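Local structure of erythropoietin (Homo sapiens, 1EER) at residues Q59-L70 with F148-E159. The protein is a secreted cytokine hormone that binds and dimerises its receptor, activating JAK2 and so controlling red-cell proliferation and differentiation. The protein carries 5 engineered substitutions. Residues are numbered along the deposited sequence; the frame is centred on the assembly and turned at random.
Sequences QAVEVWQGLALL and FLRGKLKLYTGE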
loop_
_atom_site.group_PDB
_atom_site.type_symbol
_atom_site.label_atom_id
_atom_site.label_comp_id
_atom_site.label_asym_id
_atom_site.label_seq_id
_atom_site.Cartn_x
_atom_site.Cartn_y
_atom_site.Cartn_z
ATOM N N GLN A 59 -19.227 -10.702 6.746
ATOM C CA GLN A 59 -18.141 -9.810 6.365
ATOM C C GLN A 59 -18.126 -9.823 4.825
ATOM O O GLN A 59 -18.014 -8.782 4.178
ATOM C CB GLN A 59 -16.810 -10.322 6.920
ATOM C CG GLN A 59 -16.772 -10.501 8.434
ATOM C CD GLN A 59 -15.400 -10.939 8.935
ATOM O OE1 GLN A 59 -14.472 -11.127 8.149
ATOM N NE2 GLN A 59 -15.269 -11.104 10.247
ATOM N N ALA A 60 -18.257 -11.020 4.254
ATOM C CA ALA A 60 -18.288 -11.205 2.808
ATOM C C ALA A 60 -19.403 -10.357 2.192
ATOM O O ALA A 60 -19.173 -9.608 1.242
ATOM C CB ALA A 60 -18.507 -12.677 2.483
ATOM N N VAL A 61 -20.609 -10.478 2.739
ATOM C CA VAL A 61 -21.758 -9.715 2.252
ATOM C C VAL A 61 -21.442 -8.225 2.194
ATOM O O VAL A 61 -21.574 -7.580 1.148
ATOM C CB VAL A 61 -22.997 -9.914 3.167
ATOM C CG1 VAL A 61 -24.167 -9.062 2.666
ATOM C CG2 VAL A 61 -23.381 -11.384 3.208
ATOM N N GLU A 62 -21.020 -7.678 3.329
ATOM C CA GLU A 62 -20.684 -6.264 3.404
ATOM C C GLU A 62 -19.662 -5.807 2.365
ATOM O O GLU A 62 -19.902 -4.848 1.636
ATOM C CB GLU A 62 -20.152 -5.926 4.800
ATOM C CG GLU A 62 -21.218 -5.485 5.776
ATOM C CD GLU A 62 -20.636 -5.070 7.111
ATOM O OE1 GLU A 62 -19.678 -4.270 7.116
ATOM O OE2 GLU A 62 -21.135 -5.546 8.151
ATOM N N VAL A 63 -18.522 -6.487 2.308
ATOM C CA VAL A 63 -17.452 -6.110 1.378
ATOM C C VAL A 63 -17.804 -6.245 -0.110
ATOM O O VAL A 63 -17.591 -5.319 -0.896
ATOM C CB VAL A 63 -16.156 -6.919 1.683
ATOM C CG1 VAL A 63 -15.077 -6.637 0.629
ATOM C CG2 VAL A 63 -15.645 -6.549 3.067
ATOM N N TRP A 64 -18.342 -7.395 -0.487
ATOM C CA TRP A 64 -18.702 -7.633 -1.872
ATOM C C TRP A 64 -19.738 -6.635 -2.377
ATOM O O TRP A 64 -19.561 -6.018 -3.425
ATOM C CB TRP A 64 -19.222 -9.060 -2.042
ATOM C CG TRP A 64 -19.559 -9.353 -3.450
ATOM C CD1 TRP A 64 -20.807 -9.441 -3.992
ATOM C CD2 TRP A 64 -18.638 -9.520 -4.525
ATOM N NE1 TRP A 64 -20.720 -9.644 -5.347
ATOM C CE2 TRP A 64 -19.398 -9.698 -5.700
ATOM C CE3 TRP A 64 -17.242 -9.533 -4.613
ATOM C CZ2 TRP A 64 -18.805 -9.887 -6.954
ATOM C CZ3 TRP A 64 -16.654 -9.721 -5.859
ATOM C CH2 TRP A 64 -17.437 -9.896 -7.011
ATOM N N GLN A 65 -20.824 -6.467 -1.637
ATOM C CA GLN A 65 -21.839 -5.527 -2.068
ATOM C C GLN A 65 -21.320 -4.101 -1.980
ATOM O O GLN A 65 -21.538 -3.306 -2.892
ATOM C CB GLN A 65 -23.083 -5.677 -1.220
ATOM C CG GLN A 65 -23.792 -6.965 -1.465
ATOM C CD GLN A 65 -24.998 -7.112 -0.588
ATOM O OE1 GLN A 65 -25.420 -8.221 -0.276
ATOM N NE2 GLN A 65 -25.564 -5.989 -0.176
ATOM N N GLY A 66 -20.625 -3.780 -0.892
ATOM C CA GLY A 66 -20.095 -2.439 -0.745
ATOM C C GLY A 66 -19.186 -2.055 -1.894
ATOM O O GLY A 66 -19.245 -0.933 -2.403
ATOM N N LEU A 67 -18.334 -2.995 -2.297
ATOM C CA LEU A 67 -17.393 -2.787 -3.399
ATOM C C LEU A 67 -18.132 -2.557 -4.712
ATOM O O LEU A 67 -17.713 -1.735 -5.531
ATOM C CB LEU A 67 -16.481 -4.005 -3.541
ATOM C CG LEU A 67 -15.196 -3.832 -4.349
ATOM C CD1 LEU A 67 -14.226 -2.930 -3.592
ATOM C CD2 LEU A 67 -14.591 -5.209 -4.614
ATOM N N ALA A 68 -19.228 -3.292 -4.903
ATOM C CA ALA A 68 -20.045 -3.157 -6.104
ATOM C C ALA A 68 -20.611 -1.743 -6.200
ATOM O O ALA A 68 -20.558 -1.115 -7.253
ATOM C CB ALA A 68 -21.175 -4.175 -6.074
ATOM N N LEU A 69 -21.148 -1.240 -5.091
ATOM C CA LEU A 69 -21.723 0.100 -5.044
ATOM C C LEU A 69 -20.630 1.118 -5.317
ATOM O O LEU A 69 -20.841 2.101 -6.033
ATOM C CB LEU A 69 -22.360 0.325 -3.663
ATOM C CG LEU A 69 -22.742 1.697 -3.096
ATOM C CD1 LEU A 69 -23.341 2.584 -4.155
ATOM C CD2 LEU A 69 -23.734 1.486 -1.963
ATOM N N LEU A 70 -19.457 0.857 -4.743
ATOM C CA LEU A 70 -18.279 1.705 -4.899
ATOM C C LEU A 70 -17.883 1.801 -6.373
ATOM O O LEU A 70 -17.609 2.887 -6.889
ATOM C CB LEU A 70 -17.109 1.128 -4.086
ATOM C CG LEU A 70 -16.338 2.039 -3.113
ATOM C CD1 LEU A 70 -15.023 1.377 -2.729
ATOM C CD2 LEU A 70 -16.067 3.402 -3.734
ATOM N N PHE A 148 -12.689 2.417 2.563
ATOM C CA PHE A 148 -13.289 1.109 2.286
ATOM C C PHE A 148 -12.256 0.003 2.029
ATOM O O PHE A 148 -12.329 -1.088 2.613
ATOM C CB PHE A 148 -14.235 1.189 1.083
ATOM C CG PHE A 148 -15.100 -0.032 0.918
ATOM C CD1 PHE A 148 -14.619 -1.156 0.256
ATOM C CD2 PHE A 148 -16.393 -0.063 1.437
ATOM C CE1 PHE A 148 -15.410 -2.292 0.110
ATOM C CE2 PHE A 148 -17.193 -1.196 1.298
ATOM C CZ PHE A 148 -16.701 -2.313 0.632
ATOM N N LEU A 149 -11.300 0.282 1.149
ATOM C CA LEU A 149 -10.279 -0.706 0.814
ATOM C C LEU A 149 -9.353 -0.983 1.994
ATOM O O LEU A 149 -9.016 -2.136 2.280
ATOM C CB LEU A 149 -9.430 -0.238 -0.382
ATOM C CG LEU A 149 -10.069 0.295 -1.668
ATOM C CD1 LEU A 149 -8.965 0.587 -2.665
ATOM C CD2 LEU A 149 -11.059 -0.694 -2.229
ATOM N N ARG A 150 -8.944 0.078 2.680
ATOM C CA ARG A 150 -8.034 -0.075 3.800
ATOM C C ARG A 150 -8.766 -0.542 5.040
ATOM O O ARG A 150 -8.141 -0.973 6.009
ATOM C CB ARG A 150 -7.305 1.246 4.065
ATOM C CG ARG A 150 -7.997 2.172 5.040
ATOM C CD ARG A 150 -7.331 3.527 5.067
ATOM N NE ARG A 150 -8.062 4.469 5.906
ATOM C CZ ARG A 150 -7.514 5.193 6.876
ATOM N NH1 ARG A 150 -6.217 5.090 7.139
ATOM N NH2 ARG A 150 -8.266 6.014 7.593
ATOM N N GLY A 151 -10.095 -0.483 4.987
ATOM C CA GLY A 151 -10.905 -0.880 6.123
ATOM C C GLY A 151 -11.489 -2.280 6.086
ATOM O O GLY A 151 -10.764 -3.267 6.188
ATOM N N LYS A 152 -12.807 -2.373 5.939
ATOM C CA LYS A 152 -13.461 -3.668 5.924
ATOM C C LYS A 152 -12.966 -4.584 4.809
ATOM O O LYS A 152 -12.964 -5.803 4.970
ATOM C CB LYS A 152 -14.983 -3.500 5.853
ATOM C CG LYS A 152 -15.506 -2.953 4.551
ATOM C CD LYS A 152 -17.015 -2.859 4.597
ATOM C CE LYS A 152 -17.458 -1.599 5.327
ATOM N NZ LYS A 152 -18.718 -1.805 6.090
ATOM N N LEU A 153 -12.547 -4.016 3.683
ATOM C CA LEU A 153 -12.034 -4.862 2.607
ATOM C C LEU A 153 -10.778 -5.563 3.118
ATOM O O LEU A 153 -10.674 -6.794 3.078
ATOM C CB LEU A 153 -11.691 -4.037 1.366
ATOM C CG LEU A 153 -11.449 -4.915 0.133
ATOM C CD1 LEU A 153 -11.962 -4.207 -1.100
ATOM C CD2 LEU A 153 -9.972 -5.226 -0.003
ATOM N N LYS A 154 -9.832 -4.776 3.616
ATOM C CA LYS A 154 -8.598 -5.335 4.147
ATOM C C LYS A 154 -8.922 -6.311 5.266
ATOM O O LYS A 154 -8.379 -7.416 5.303
ATOM C CB LYS A 154 -7.675 -4.223 4.668
ATOM C CG LYS A 154 -6.357 -4.724 5.240
ATOM C CD LYS A 154 -5.673 -5.750 4.326
ATOM C CE LYS A 154 -4.144 -5.672 4.424
ATOM N NZ LYS A 154 -3.462 -6.966 4.133
ATOM N N LEU A 155 -9.818 -5.906 6.168
ATOM C CA LEU A 155 -10.210 -6.753 7.292
ATOM C C LEU A 155 -10.782 -8.086 6.829
ATOM O O LEU A 155 -10.387 -9.146 7.319
ATOM C CB LEU A 155 -11.236 -6.038 8.177
ATOM C CG LEU A 155 -10.690 -4.931 9.091
ATOM C CD1 LEU A 155 -11.841 -4.320 9.882
ATOM C CD2 LEU A 155 -9.620 -5.482 10.028
ATOM N N TYR A 156 -11.719 -8.033 5.890
ATOM C CA TYR A 156 -12.318 -9.250 5.374
ATOM C C TYR A 156 -11.235 -10.134 4.726
ATOM O O TYR A 156 -11.127 -11.330 5.022
ATOM C CB TYR A 156 -13.399 -8.910 4.345
ATOM C CG TYR A 156 -13.782 -10.103 3.508
ATOM C CD1 TYR A 156 -14.439 -11.188 4.085
ATOM C CD2 TYR A 156 -13.418 -10.190 2.166
ATOM C CE1 TYR A 156 -14.719 -12.332 3.357
ATOM C CE2 TYR A 156 -13.696 -11.335 1.429
ATOM C CZ TYR A 156 -14.344 -12.402 2.036
ATOM O OH TYR A 156 -14.610 -13.556 1.343
ATOM N N THR A 157 -10.431 -9.536 3.848
ATOM C CA THR A 157 -9.373 -10.268 3.156
ATOM C C THR A 157 -8.375 -10.929 4.113
ATOM O O THR A 157 -7.926 -12.045 3.870
ATOM C CB THR A 157 -8.594 -9.347 2.206
ATOM O OG1 THR A 157 -9.433 -8.964 1.107
ATOM C CG2 THR A 157 -7.380 -10.062 1.670
ATOM N N GLY A 158 -8.033 -10.237 5.195
ATOM C CA GLY A 158 -7.099 -10.786 6.161
ATOM C C GLY A 158 -7.594 -12.072 6.791
ATOM O O GLY A 158 -6.861 -13.056 6.875
ATOM N N GLU A 159 -8.845 -12.078 7.232
ATOM C CA GLU A 159 -9.404 -13.264 7.862
ATOM C C GLU A 159 -9.645 -14.410 6.889
ATOM O O GLU A 159 -9.344 -15.565 7.194
ATOM C CB GLU A 159 -10.718 -12.919 8.558
ATOM C CG GLU A 159 -11.476 -14.131 9.075
ATOM C CD GLU A 159 -11.813 -14.031 10.555
ATOM O OE1 GLU A 159 -12.171 -12.923 11.017
ATOM O OE2 GLU A 159 -11.723 -15.063 11.254
HETATM O O HOH W 1 -13.703 -13.023 6.503
#
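Two neighbouring helices of the four-helix cytokine bundle, 56-82 and the C-terminal 138-161, run roughly antiparallel here (140° between the segment axes, closest approach 9.4 Å) and mesh as knobs into holes. Val63 is one knob, set among Phe148, Lys152, Leu153 and Tyr156. Its two methyls split the work: Val63 CG2 drops onto the opposing backbone, 3.4 Å from Lys152 O, and also meets Tyr156 CB, while CG1 lies against Leu153.

Phe148 is the return knob, received by Val63, Gly66, Leu67 and Leu70. With CG anti to its backbone N (chi1 -168°), the ring reaches across until Phe148 CZ stands 3.5 Å from Val63 O, which lies at the ring edge, in plane. Gly66, with no side chain, lets the neighbouring ring atom, Phe148 CE2, come within 3.8 Å of Gly66 CA. Lys152 CG lies over one face of that ring, offset toward its rim. Deeper in the bundle, Leu67 CD1 meets Leu153 CD1 at 3.6 Å; helix 91-111 packs on Leu67 and helix 9-25 on Leu153.

Toward the N-terminal end of 59-70, Tyr156 lays a ring face over Ala60 CA, a CH-pi contact 4.2 Å from the centroid. A water donates to Gln59 OE1 and, weakly, to Tyr156 O.

The direct polar link is the salt bridge: Lys152, bent farther along its chain, brings NZ 2.8 Å from Glu62 OE1, on the anti side of the carboxylate and 26° out of its plane. Apolar interlock therefore carries most of this interface, while the lysine's aliphatic stem packs against Val63 and Phe148, and Glu62 probably offsets the cost of bringing its ammonium to this buried interface.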